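Local structure of probable oxidoreductase (Pseudomonas aeruginosa, 4B7C) at residues P66-G69 with V73-A76; T136-L141 with K292-W297; G150-I155 with R213-G218; R125-L130 with K331-V336. The protein probably works as an NADP-dependent oxidoreductase of the medium-chain dehydrogenase/reductase type, with a GroES-like domain and a Rossmann-fold cofactor domain. One frame throughout, in Å; residues are numbered along the deposited sequence. Where two conformers were deposited one is given.

How the contacts relate
Contact 1 lies in the GroES-like domain, contact 3 in the Rossmann sheet; contact 2 joins helices 132-145 and 287-299, and contact 4 joins the approach to helix 132-145 to strand 331-335 of the mixed sheet that includes strand 41-49. Contacts 3 and 4 are buried, whereas contacts 1 and 2 are partly buried and carry the polar bonds that cross between segments: an arginine to a carbonyl in contact 1, a tyrosine to a carboxylate in contact 2. Contacts 3 and 4 meet by packing; in contact 4 the polar ends of Ser128 and Lys331 find partners elsewhere. Contacts 2 and 4 touch, Met294 CG lying 3.4 Å from Ala129 O. Contacts 1 and 3 are farthest apart, their centres about 39 Å from each other.

Contact 1: P66-G69 with V73-A76; sequences PPVG and VMRA
Segments 66-69 and 73-76 are both extended but belong to no strand; they run in roughly opposite directions, closest at Val68 and Met74, whose CA atoms are 6.5 Å apart. They are two limbs of the long loop between helix 53-58 and strand 77-85 in the GroES-like N-terminal domain, and the chain doubles back on itself between them. Val68 points across the gap and is the apolar centre of the contact. Its CG2 rests 3.7 Å from Arg75 CB and 4.0 Å from Met74 SD, while CG1 faces the Val73 carbonyl oxygen.

Arg75 leaves its backbone in the opposite sense, so the two side chains slide past each other. Its chain is straight as far as CD, then turns at chi3 (-51°), which carries the guanidinium back along Val68 toward Pro66. There Val68 CG2 sits 4.0 Å above the centre of one guanidinium face, and the edge is left to meet the Pro66 carbonyl. Trp57 of the preceding helix adds a cation-pi contact with Arg75, so the charged group is held by apolar and aromatic neighbours as well as by its hydrogen bonds. Arg16 donates to Val68 O and draws the first limb to another part of the domain. Arg75 was modelled in two conformers, and the grip on Pro66 is that of one of them: end-on, NH2 at 2.8 Å and NH1 at 3.0 Å from the single acceptor Pro66 O, which lies close to the guanidinium plane.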
loop_
_atom_site.group_PDB
_atom_site.type_symbol
_atom_site.label_atom_id
_atom_site.label_comp_id
_atom_site.label_asym_id
_atom_site.label_seq_id
_atom_site.Cartn_x
_atom_site.Cartn_y
_atom_site.Cartn_z
ATOM N N PRO B 66 17.953 2.274 14.411
ATOM C CA PRO B 66 18.349 3.613 14.846
ATOM C C PRO B 66 19.468 4.218 13.991
ATOM O O PRO B 66 20.329 3.493 13.501
ATOM C CB PRO B 66 18.835 3.389 16.284
ATOM C CG PRO B 66 18.197 2.123 16.723
ATOM C CD PRO B 66 18.100 1.277 15.490
ATOM N N PRO B 67 19.470 5.553 13.831
ATOM C CA PRO B 67 20.571 6.176 13.101
ATOM C C PRO B 67 21.915 5.904 13.761
ATOM O O PRO B 67 21.989 5.698 14.967
ATOM C CB PRO B 67 20.260 7.677 13.160
ATOM C CG PRO B 67 18.915 7.825 13.769
ATOM C CD PRO B 67 18.540 6.534 14.419
ATOM N N VAL B 68 22.972 5.924 12.961
ATOM C CA VAL B 68 24.327 5.881 13.509
ATOM C C VAL B 68 24.580 7.168 14.297
ATOM O O VAL B 68 24.295 8.260 13.816
ATOM C CB VAL B 68 25.375 5.718 12.395
ATOM C CG1 VAL B 68 26.782 5.874 12.964
ATOM C CG2 VAL B 68 25.193 4.374 11.703
ATOM N N GLY B 69 25.083 7.033 15.514
ATOM C CA GLY B 69 25.354 8.191 16.375
ATOM C C GLY B 69 26.584 8.934 15.907
ATOM O O GLY B 69 27.480 8.342 15.299
ATOM N N VAL B 73 31.310 4.353 15.363
ATOM C CA VAL B 73 31.788 3.643 14.183
ATOM C C VAL B 73 30.641 3.457 13.206
ATOM O O VAL B 73 29.555 3.040 13.585
ATOM C CB VAL B 73 32.377 2.271 14.549
ATOM C CG1 VAL B 73 32.842 1.541 13.290
ATOM C CG2 VAL B 73 33.523 2.456 15.526
ATOM N N MET B 74 30.886 3.777 11.947
ATOM C CA MET B 74 29.859 3.671 10.930
ATOM C C MET B 74 29.339 2.227 10.809
ATOM O O MET B 74 30.113 1.266 10.831
ATOM C CB MET B 74 30.378 4.150 9.575
ATOM C CG MET B 74 29.362 4.056 8.443
ATOM S SD MET B 74 27.804 4.876 8.758
ATOM C CE MET B 74 26.925 4.325 7.302
ATOM N N ARG B 75 28.021 2.097 10.685
ATOM C CA ARG B 75 27.377 0.787 10.579
ATOM C C ARG B 75 27.677 0.134 9.235
ATOM O O ARG B 75 27.625 0.774 8.198
ATOM C CB ARG B 75 25.855 0.902 10.772
ATOM C CG ARG B 75 25.096 -0.418 10.657
ATOM C CD ARG B 75 23.605 -0.328 10.985
ATOM N NE ARG B 75 23.395 0.327 12.272
ATOM C CZ ARG B 75 22.617 1.383 12.505
ATOM N NH1 ARG B 75 21.899 1.952 11.534
ATOM N NH2 ARG B 75 22.552 1.860 13.742
ATOM N N ALA B 76 27.986 -1.158 9.260
ATOM C CA ALA B 76 28.192 -1.943 8.032
ATOM C C ALA B 76 28.027 -3.427 8.311
ATOM O O ALA B 76 28.563 -3.937 9.292
ATOM C CB ALA B 76 29.579 -1.692 7.464
#

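Contact 2: T136-L141 with K292-W297; sequences TAYFAL and KEMATW
This is a wide, steep helix-to-helix contact, bridged by one tyrosine, between helix 132-145 and helix 287-299. The axes of segments 136-141 and 292-297 come no closer than 11.6 Å and their directions differ by 114°, so the backbones stay well apart and Tyr138 spans the space. With CG anti to the backbone N (chi1 -174°), its ring reaches across to Glu293, Met294 and Trp297.

Tyr138 OH donates to Glu293 OE1 over a short 2.5 Å. It comes to the anti side of that oxygen and only slightly out of the carboxylate plane, while ring and carboxylate planes are steeply turned against each other. Further back along the same ring, Tyr138 CE1 lies 3.7 Å from Trp297 CZ3. The Tyr138 ring and the six-membered ring of Trp297 meet rim to rim, neither over the face of the other, with planes at 48°. Met294 bends at chi2 and chi3 to bring its CE to Tyr138 CD1 at 4.0 Å.

Helix 132-145 also borders the Rossmann fold: Ala140 and Leu141 lie on Phe223 of the parallel sheet, and Ala137 on helix 161-172. Trp297 reaches that same helix at Leu172, so both helices rest on helix 161-172 beside the contact. Tyr138 CD2 stands over the centre of the Phe139 ring, whose stack with Tyr283 adds a further aromatic neighbour, and Glu293 CG lies 3.6 Å above one face of the Trp297 ring, toward its rim.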
loop_
_atom_site.group_PDB
_atom_site.type_symbol
_atom_site.label_atom_id
_atom_site.label_comp_id
_atom_site.label_asym_id
_atom_site.label_seq_id
_atom_site.Cartn_x
_atom_site.Cartn_y
_atom_site.Cartn_z
ATOM N N THR B 136 17.051 -10.573 0.977
ATOM C CA THR B 136 16.025 -9.540 0.760
ATOM C C THR B 136 15.211 -9.902 -0.489
ATOM O O THR B 136 13.990 -9.941 -0.459
ATOM C CB THR B 136 16.630 -8.136 0.600
ATOM O OG1 THR B 136 17.249 -7.758 1.821
ATOM C CG2 THR B 136 15.539 -7.067 0.228
ATOM N N ALA B 137 15.916 -10.186 -1.584
ATOM C CA ALA B 137 15.276 -10.571 -2.846
ATOM C C ALA B 137 14.402 -11.788 -2.640
ATOM O O ALA B 137 13.250 -11.828 -3.066
ATOM C CB ALA B 137 16.328 -10.851 -3.934
ATOM N N TYR B 138 14.975 -12.794 -1.998
ATOM C CA TYR B 138 14.317 -14.079 -1.798
ATOM C C TYR B 138 13.009 -13.936 -1.016
ATOM O O TYR B 138 11.940 -14.349 -1.486
ATOM C CB TYR B 138 15.268 -15.014 -1.045
ATOM C CG TYR B 138 14.776 -16.422 -0.880
ATOM C CD1 TYR B 138 15.050 -17.392 -1.845
ATOM C CD2 TYR B 138 14.073 -16.809 0.261
ATOM C CE1 TYR B 138 14.607 -18.690 -1.689
ATOM C CE2 TYR B 138 13.632 -18.113 0.425
ATOM C CZ TYR B 138 13.901 -19.047 -0.554
ATOM O OH TYR B 138 13.480 -20.343 -0.396
ATOM N N PHE B 139 13.093 -13.342 0.165
ATOM C CA PHE B 139 11.911 -13.251 1.030
ATOM C C PHE B 139 10.909 -12.191 0.558
ATOM O O PHE B 139 9.708 -12.426 0.579
ATOM C CB PHE B 139 12.304 -13.072 2.498
ATOM C CG PHE B 139 12.923 -14.302 3.086
ATOM C CD1 PHE B 139 12.161 -15.434 3.285
ATOM C CD2 PHE B 139 14.270 -14.343 3.389
ATOM C CE1 PHE B 139 12.731 -16.590 3.788
ATOM C CE2 PHE B 139 14.850 -15.500 3.886
ATOM C CZ PHE B 139 14.082 -16.622 4.087
ATOM N N ALA B 140 11.405 -11.053 0.109
ATOM C CA ALA B 140 10.530 -9.981 -0.391
ATOM C C ALA B 140 9.718 -10.454 -1.591
ATOM O O ALA B 140 8.494 -10.308 -1.624
ATOM C CB ALA B 140 11.334 -8.747 -0.727
ATOM N N LEU B 141 10.387 -11.077 -2.560
ATOM C CA LEU B 141 9.689 -11.567 -3.750
ATOM C C LEU B 141 8.724 -12.679 -3.415
ATOM O O LEU B 141 7.549 -12.607 -3.742
ATOM C CB LEU B 141 10.667 -12.061 -4.833
ATOM C CG LEU B 141 9.982 -12.585 -6.107
ATOM C CD1 LEU B 141 9.281 -11.433 -6.825
ATOM C CD2 LEU B 141 10.964 -13.277 -7.053
ATOM N N LYS B 292 19.909 -22.231 1.993
ATOM C CA LYS B 292 20.064 -23.581 1.440
ATOM C C LYS B 292 19.528 -23.633 0.009
ATOM O O LYS B 292 20.184 -24.169 -0.873
ATOM C CB LYS B 292 19.356 -24.622 2.319
ATOM C CG LYS B 292 19.572 -26.072 1.894
ATOM C CD LYS B 292 18.707 -27.033 2.709
ATOM C CE LYS B 292 18.663 -28.427 2.090
ATOM N NZ LYS B 292 17.575 -29.272 2.654
ATOM N N GLU B 293 18.333 -23.095 -0.213
ATOM C CA GLU B 293 17.747 -23.110 -1.551
ATOM C C GLU B 293 18.551 -22.243 -2.520
ATOM O O GLU B 293 18.837 -22.663 -3.635
ATOM C CB GLU B 293 16.287 -22.676 -1.562
ATOM C CG GLU B 293 15.692 -22.739 -2.961
ATOM C CD GLU B 293 14.178 -22.786 -2.983
ATOM O OE1 GLU B 293 13.545 -21.905 -2.377
ATOM O OE2 GLU B 293 13.624 -23.683 -3.647
ATOM N N MET B 294 18.923 -21.046 -2.076
ATOM C CA MET B 294 19.743 -20.134 -2.886
ATOM C C MET B 294 21.058 -20.799 -3.308
ATOM O O MET B 294 21.469 -20.699 -4.456
ATOM C CB MET B 294 20.045 -18.843 -2.120
ATOM C CG MET B 294 20.875 -17.822 -2.896
ATOM S SD MET B 294 19.973 -17.107 -4.307
ATOM C CE MET B 294 18.617 -16.368 -3.390
ATOM N N ALA B 295 21.703 -21.477 -2.367
ATOM C CA ALA B 295 22.966 -22.190 -2.629
ATOM C C ALA B 295 22.826 -23.238 -3.743
ATOM O O ALA B 295 23.713 -23.377 -4.578
ATOM C CB ALA B 295 23.498 -22.845 -1.352
ATOM N N THR B 296 21.719 -23.969 -3.758
ATOM C CA THR B 296 21.491 -24.981 -4.798
ATOM C C THR B 296 21.241 -24.325 -6.168
ATOM O O THR B 296 21.710 -24.814 -7.193
ATOM C CB THR B 296 20.338 -25.941 -4.448
ATOM O OG1 THR B 296 19.093 -25.242 -4.491
ATOM C CG2 THR B 296 20.537 -26.521 -3.061
ATOM N N TRP B 297 20.507 -23.220 -6.186
ATOM C CA TRP B 297 20.276 -22.484 -7.437
ATOM C C TRP B 297 21.581 -22.016 -8.014
ATOM O O TRP B 297 21.822 -22.131 -9.216
ATOM C CB TRP B 297 19.351 -21.285 -7.231
ATOM C CG TRP B 297 17.879 -21.634 -7.088
ATOM C CD1 TRP B 297 17.204 -22.741 -7.598
ATOM C CD2 TRP B 297 16.849 -20.849 -6.412
ATOM N NE1 TRP B 297 15.871 -22.708 -7.275
ATOM C CE2 TRP B 297 15.589 -21.597 -6.572
ATOM C CE3 TRP B 297 16.845 -19.652 -5.705
ATOM C CZ2 TRP B 297 14.397 -21.151 -6.037
ATOM C CZ3 TRP B 297 15.631 -19.215 -5.176
ATOM C CH2 TRP B 297 14.438 -19.944 -5.339
#

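Contact 3: G150-I155 with R213-G218; sequences GETVVI and RECPKG
Gly218, whose N donates to Cys215 O at 3.0 Å and closes a type I turn, sets its own carbonyl oxygen against the side chain of Thr152. That oxygen lies 3.4 Å from Thr152 CB and 3.6 Å from CG2, a packing contact rather than a bond. Thr152 CG2 stands anti to the backbone N, on the side of Cys215, and comes 4.1 Å from its SG. Cys215 SG is nearer to Val154, 3.7 Å from its CG2. Thr152 and Val154, two apart on strand 152-155, thus point the same way, and the single thiol lies against a methyl of each.

The strand is the first of the Rossmann sheet by chain order, flanked within it by strands 176-181 and 219-224. Segment 213-218 holds the last helical residues and the turn Cys215-Gly218, which ends the crossover from strand 198-201 to strand 219-224. That crossover passes over strands 176-181 and 152-155, and its turn packs on 152-155, the neighbour of 219-224. Positive phi at Gly218 (80°) lets the chain swing out of the turn. Cys215 also touches Val178, and Val154 touches Ile180, both on strand 176-181. Thr152 N is held by Asp220 OD2.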
loop_
_atom_site.group_PDB
_atom_site.type_symbol
_atom_site.label_atom_id
_atom_site.label_comp_id
_atom_site.label_asym_id
_atom_site.label_seq_id
_atom_site.Cartn_x
_atom_site.Cartn_y
_atom_site.Cartn_z
ATOM N N GLY B 150 3.599 -17.571 -15.020
ATOM C CA GLY B 150 2.948 -16.805 -16.084
ATOM C C GLY B 150 2.666 -15.350 -15.759
ATOM O O GLY B 150 2.289 -14.572 -16.638
ATOM N N GLU B 151 2.851 -14.963 -14.501
ATOM C CA GLU B 151 2.646 -13.564 -14.110
ATOM C C GLU B 151 3.787 -12.695 -14.601
ATOM O O GLU B 151 4.896 -13.172 -14.840
ATOM C CB GLU B 151 2.502 -13.413 -12.590
ATOM C CG GLU B 151 1.168 -13.910 -12.044
ATOM C CD GLU B 151 0.956 -13.573 -10.570
ATOM O OE1 GLU B 151 1.935 -13.539 -9.795
ATOM O OE2 GLU B 151 -0.203 -13.349 -10.182
ATOM N N THR B 152 3.500 -11.410 -14.752
ATOM C CA THR B 152 4.503 -10.434 -15.154
ATOM C C THR B 152 5.062 -9.721 -13.928
ATOM O O THR B 152 4.329 -9.081 -13.163
ATOM C CB THR B 152 3.938 -9.414 -16.168
ATOM O OG1 THR B 152 3.582 -10.110 -17.372
ATOM C CG2 THR B 152 4.955 -8.357 -16.510
ATOM N N VAL B 153 6.369 -9.865 -13.751
ATOM C CA VAL B 153 7.095 -9.272 -12.648
ATOM C C VAL B 153 8.001 -8.179 -13.162
ATOM O O VAL B 153 8.846 -8.407 -14.034
ATOM C CB VAL B 153 7.941 -10.322 -11.904
ATOM C CG1 VAL B 153 8.713 -9.671 -10.767
ATOM C CG2 VAL B 153 7.042 -11.422 -11.380
ATOM N N VAL B 154 7.827 -6.981 -12.621
ATOM C CA VAL B 154 8.697 -5.859 -12.929
ATOM C C VAL B 154 9.592 -5.522 -11.738
ATOM O O VAL B 154 9.157 -5.509 -10.575
ATOM C CB VAL B 154 7.888 -4.620 -13.343
ATOM C CG1 VAL B 154 8.799 -3.414 -13.501
ATOM C CG2 VAL B 154 7.103 -4.904 -14.616
ATOM N N ILE B 155 10.867 -5.292 -12.032
ATOM C CA ILE B 155 11.861 -5.057 -11.011
ATOM C C ILE B 155 12.566 -3.727 -11.242
ATOM O O ILE B 155 13.185 -3.512 -12.289
ATOM C CB ILE B 155 12.900 -6.214 -11.002
ATOM C CG1 ILE B 155 12.245 -7.609 -11.222
ATOM C CG2 ILE B 155 13.785 -6.106 -9.764
ATOM C CD1 ILE B 155 12.729 -8.653 -10.249
ATOM N N ARG B 213 5.327 -1.730 -24.185
ATOM C CA ARG B 213 5.934 -2.753 -25.033
ATOM C C ARG B 213 6.210 -4.047 -24.271
ATOM O O ARG B 213 5.849 -5.139 -24.719
ATOM C CB ARG B 213 7.237 -2.228 -25.632
ATOM C CG ARG B 213 7.980 -3.261 -26.467
ATOM C CD ARG B 213 9.314 -2.743 -26.977
ATOM N NE ARG B 213 10.306 -2.585 -25.910
ATOM C CZ ARG B 213 10.705 -1.423 -25.395
ATOM N NH1 ARG B 213 10.208 -0.268 -25.832
ATOM N NH2 ARG B 213 11.614 -1.408 -24.431
ATOM N N GLU B 214 6.848 -3.911 -23.113
ATOM C CA GLU B 214 7.347 -5.072 -22.364
ATOM C C GLU B 214 6.303 -5.777 -21.492
ATOM O O GLU B 214 6.470 -6.951 -21.157
ATOM C CB GLU B 214 8.542 -4.681 -21.492
ATOM C CG GLU B 214 9.770 -4.213 -22.268
ATOM C CD GLU B 214 10.381 -5.285 -23.159
ATOM O OE1 GLU B 214 10.211 -6.494 -22.880
ATOM O OE2 GLU B 214 11.036 -4.905 -24.148
ATOM N N CYS B 215 5.249 -5.060 -21.113
ATOM C CA CYS B 215 4.215 -5.601 -20.204
ATOM C C CYS B 215 2.811 -5.475 -20.785
ATOM O O CYS B 215 1.955 -4.796 -20.210
ATOM C CB CYS B 215 4.257 -4.900 -18.842
ATOM S SG CYS B 215 5.892 -4.728 -18.140
ATOM N N PRO B 216 2.549 -6.176 -21.899
ATOM C CA PRO B 216 1.274 -6.014 -22.594
ATOM C C PRO B 216 0.041 -6.401 -21.768
ATOM O O PRO B 216 -1.043 -5.865 -22.004
ATOM C CB PRO B 216 1.422 -6.940 -23.808
ATOM C CG PRO B 216 2.376 -7.995 -23.365
ATOM C CD PRO B 216 3.336 -7.302 -22.436
ATOM N N LYS B 217 0.206 -7.330 -20.828
ATOM C CA LYS B 217 -0.904 -7.776 -19.965
ATOM C C LYS B 217 -0.863 -7.154 -18.561
ATOM O O LYS B 217 -1.458 -7.668 -17.620
ATOM C CB LYS B 217 -0.928 -9.308 -19.874
ATOM C CG LYS B 217 -1.319 -9.964 -21.198
ATOM C CD LYS B 217 -1.601 -11.430 -21.135
ATOM C CE LYS B 217 -2.549 -12.009 -22.185
ATOM N NZ LYS B 217 -2.688 -13.480 -22.030
ATOM N N GLY B 218 -0.182 -6.025 -18.434
ATOM C CA GLY B 218 -0.062 -5.340 -17.153
ATOM C C GLY B 218 0.989 -5.944 -16.227
ATOM O O GLY B 218 1.653 -6.930 -16.569
#

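Contact 4: R125-L130 with K331-V336; sequences RYLSAL and KLVLKV
Lys331 lays its aliphatic chain over the Ser128 methylene and the Leu127 carbonyl: CG is 3.7 Å from Ser128 CB, and CE lies 3.3 Å from Leu127 O. The lysine begins strand 331-335, the last strand of the chain, which returns to the GroES-like sheet between strand 41-49, to which it is antiparallel, and strand 307-311, to which it is parallel. Segment 125-130, a 3-10 turn followed by loop leading to helix 132-145, packs on this strand, so the approach to the helix is joined to the chain's end.

Leu127 and Val333 make the apolar part. Leu127 CD1 meets Val333 CG1 at 4.1 Å, both residues pointing across the contact, and Tyr47 of strand 41-49 touches the pair from a neighbouring strand. The turn itself is drawn tight by Arg125 O, which accepts from Ser128 N at 3.1 Å and from Leu130 N at 3.0 Å.

Ser128 puts OG between its backbone N and carbonyl carbon (chi1 61°), which turns the hydroxyl from Lys331 toward Glu307 and Ser305, both of which it bonds. Glu307 also takes a salt bridge from Arg125, so one acidic side chain ties two residues of the segment. Bends at chi2 and chi4 bring the Lys331 tail round to the backbone of the next residue. There its NZ, salt-bridged to Asp51 and bonded to Ser49, donates to Leu332 O at 3.0 Å.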
loop_
_atom_site.group_PDB
_atom_site.type_symbol
_atom_site.label_atom_id
_atom_site.label_comp_id
_atom_site.label_asym_id
_atom_site.label_seq_id
_atom_site.Cartn_x
_atom_site.Cartn_y
_atom_site.Cartn_z
ATOM N N ARG B 125 30.552 -13.602 -1.302
ATOM C CA ARG B 125 29.218 -14.001 -1.728
ATOM C C ARG B 125 28.221 -14.088 -0.555
ATOM O O ARG B 125 27.006 -14.009 -0.742
ATOM C CB ARG B 125 29.241 -15.323 -2.493
ATOM C CG ARG B 125 27.886 -15.633 -3.117
ATOM C CD ARG B 125 27.981 -16.202 -4.515
ATOM N NE ARG B 125 28.879 -15.445 -5.381
ATOM C CZ ARG B 125 29.677 -15.980 -6.302
ATOM N NH1 ARG B 125 29.728 -17.297 -6.494
ATOM N NH2 ARG B 125 30.445 -15.188 -7.030
ATOM N N TYR B 126 28.752 -14.240 0.649
ATOM C CA TYR B 126 27.929 -14.206 1.860
ATOM C C TYR B 126 27.504 -12.773 2.220
ATOM O O TYR B 126 26.870 -12.545 3.247
ATOM C CB TYR B 126 28.661 -14.857 3.038
ATOM C CG TYR B 126 28.691 -16.360 2.908
ATOM C CD1 TYR B 126 27.540 -17.109 3.097
ATOM C CD2 TYR B 126 29.860 -17.019 2.587
ATOM C CE1 TYR B 126 27.554 -18.489 2.971
ATOM C CE2 TYR B 126 29.889 -18.391 2.469
ATOM C CZ TYR B 126 28.737 -19.133 2.645
ATOM O OH TYR B 126 28.805 -20.506 2.540
ATOM N N LEU B 127 27.881 -11.819 1.368
ATOM C CA LEU B 127 27.383 -10.441 1.462
ATOM C C LEU B 127 26.469 -10.097 0.303
ATOM O O LEU B 127 25.953 -8.986 0.242
ATOM C CB LEU B 127 28.541 -9.451 1.482
ATOM C CG LEU B 127 29.446 -9.537 2.685
ATOM C CD1 LEU B 127 30.559 -8.508 2.506
ATOM C CD2 LEU B 127 28.641 -9.299 3.947
ATOM N N SER B 128 26.305 -11.025 -0.634
ATOM C CA SER B 128 25.506 -10.776 -1.823
ATOM C C SER B 128 24.365 -11.776 -1.910
ATOM O O SER B 128 23.445 -11.727 -1.096
ATOM C CB SER B 128 26.361 -10.757 -3.104
ATOM O OG SER B 128 27.013 -11.986 -3.310
ATOM N N ALA B 129 24.428 -12.694 -2.870
ATOM C CA ALA B 129 23.342 -13.656 -3.085
ATOM C C ALA B 129 23.085 -14.535 -1.855
ATOM O O ALA B 129 21.931 -14.910 -1.571
ATOM C CB ALA B 129 23.632 -14.512 -4.305
ATOM N N LEU B 130 24.151 -14.835 -1.110
ATOM C CA LEU B 130 24.037 -15.634 0.126
ATOM C C LEU B 130 24.128 -14.745 1.367
ATOM O O LEU B 130 24.406 -15.207 2.481
ATOM C CB LEU B 130 25.122 -16.726 0.179
ATOM C CG LEU B 130 24.943 -17.837 -0.865
ATOM C CD1 LEU B 130 26.173 -18.772 -0.912
ATOM C CD2 LEU B 130 23.659 -18.632 -0.677
ATOM N N LYS B 331 27.149 -6.202 -6.809
ATOM C CA LYS B 331 27.111 -5.916 -5.378
ATOM C C LYS B 331 28.448 -5.381 -4.886
ATOM O O LYS B 331 29.484 -6.019 -5.044
ATOM C CB LYS B 331 26.715 -7.172 -4.601
ATOM C CG LYS B 331 27.091 -7.143 -3.122
ATOM C CD LYS B 331 26.156 -6.271 -2.342
ATOM C CE LYS B 331 26.642 -6.027 -0.941
ATOM N NZ LYS B 331 26.628 -4.575 -0.656
ATOM N N LEU B 332 28.417 -4.185 -4.309
ATOM C CA LEU B 332 29.643 -3.509 -3.908
ATOM C C LEU B 332 30.149 -4.052 -2.579
ATOM O O LEU B 332 29.470 -3.977 -1.546
ATOM C CB LEU B 332 29.445 -1.989 -3.826
ATOM C CG LEU B 332 30.714 -1.152 -3.683
ATOM C CD1 LEU B 332 31.752 -1.460 -4.749
ATOM C CD2 LEU B 332 30.305 0.314 -3.775
ATOM N N VAL B 333 31.385 -4.539 -2.617
ATOM C CA VAL B 333 32.036 -5.120 -1.441
ATOM C C VAL B 333 33.404 -4.505 -1.208
ATOM O O VAL B 333 34.196 -4.353 -2.149
ATOM C CB VAL B 333 32.210 -6.640 -1.597
ATOM C CG1 VAL B 333 33.066 -7.192 -0.459
ATOM C CG2 VAL B 333 30.841 -7.306 -1.623
ATOM N N LEU B 334 33.661 -4.123 0.035
ATOM C CA LEU B 334 34.943 -3.534 0.419
ATOM C C LEU B 334 35.794 -4.568 1.144
ATOM O O LEU B 334 35.430 -5.026 2.226
ATOM C CB LEU B 334 34.745 -2.300 1.308
ATOM C CG LEU B 334 35.996 -1.483 1.660
ATOM C CD1 LEU B 334 36.540 -0.797 0.409
ATOM C CD2 LEU B 334 35.725 -0.442 2.736
ATOM N N LYS B 335 36.913 -4.947 0.531
ATOM C CA LYS B 335 37.863 -5.854 1.171
ATOM C C LYS B 335 38.684 -5.058 2.157
ATOM O O LYS B 335 39.322 -4.077 1.787
ATOM C CB LYS B 335 38.786 -6.536 0.160
ATOM C CG LYS B 335 39.659 -7.624 0.779
ATOM C CD LYS B 335 40.676 -8.174 -0.210
ATOM C CE LYS B 335 41.238 -9.515 0.242
ATOM N NZ LYS B 335 41.966 -9.427 1.539
ATOM N N VAL B 336 38.642 -5.472 3.417
ATOM C CA VAL B 336 39.376 -4.794 4.455
ATOM C C VAL B 336 40.794 -5.308 4.328
ATOM O O VAL B 336 41.702 -4.684 4.825
ATOM C CB VAL B 336 38.838 -5.083 5.883
ATOM C CG1 VAL B 336 39.669 -4.381 6.946
ATOM C CG2 VAL B 336 37.372 -4.713 6.024
#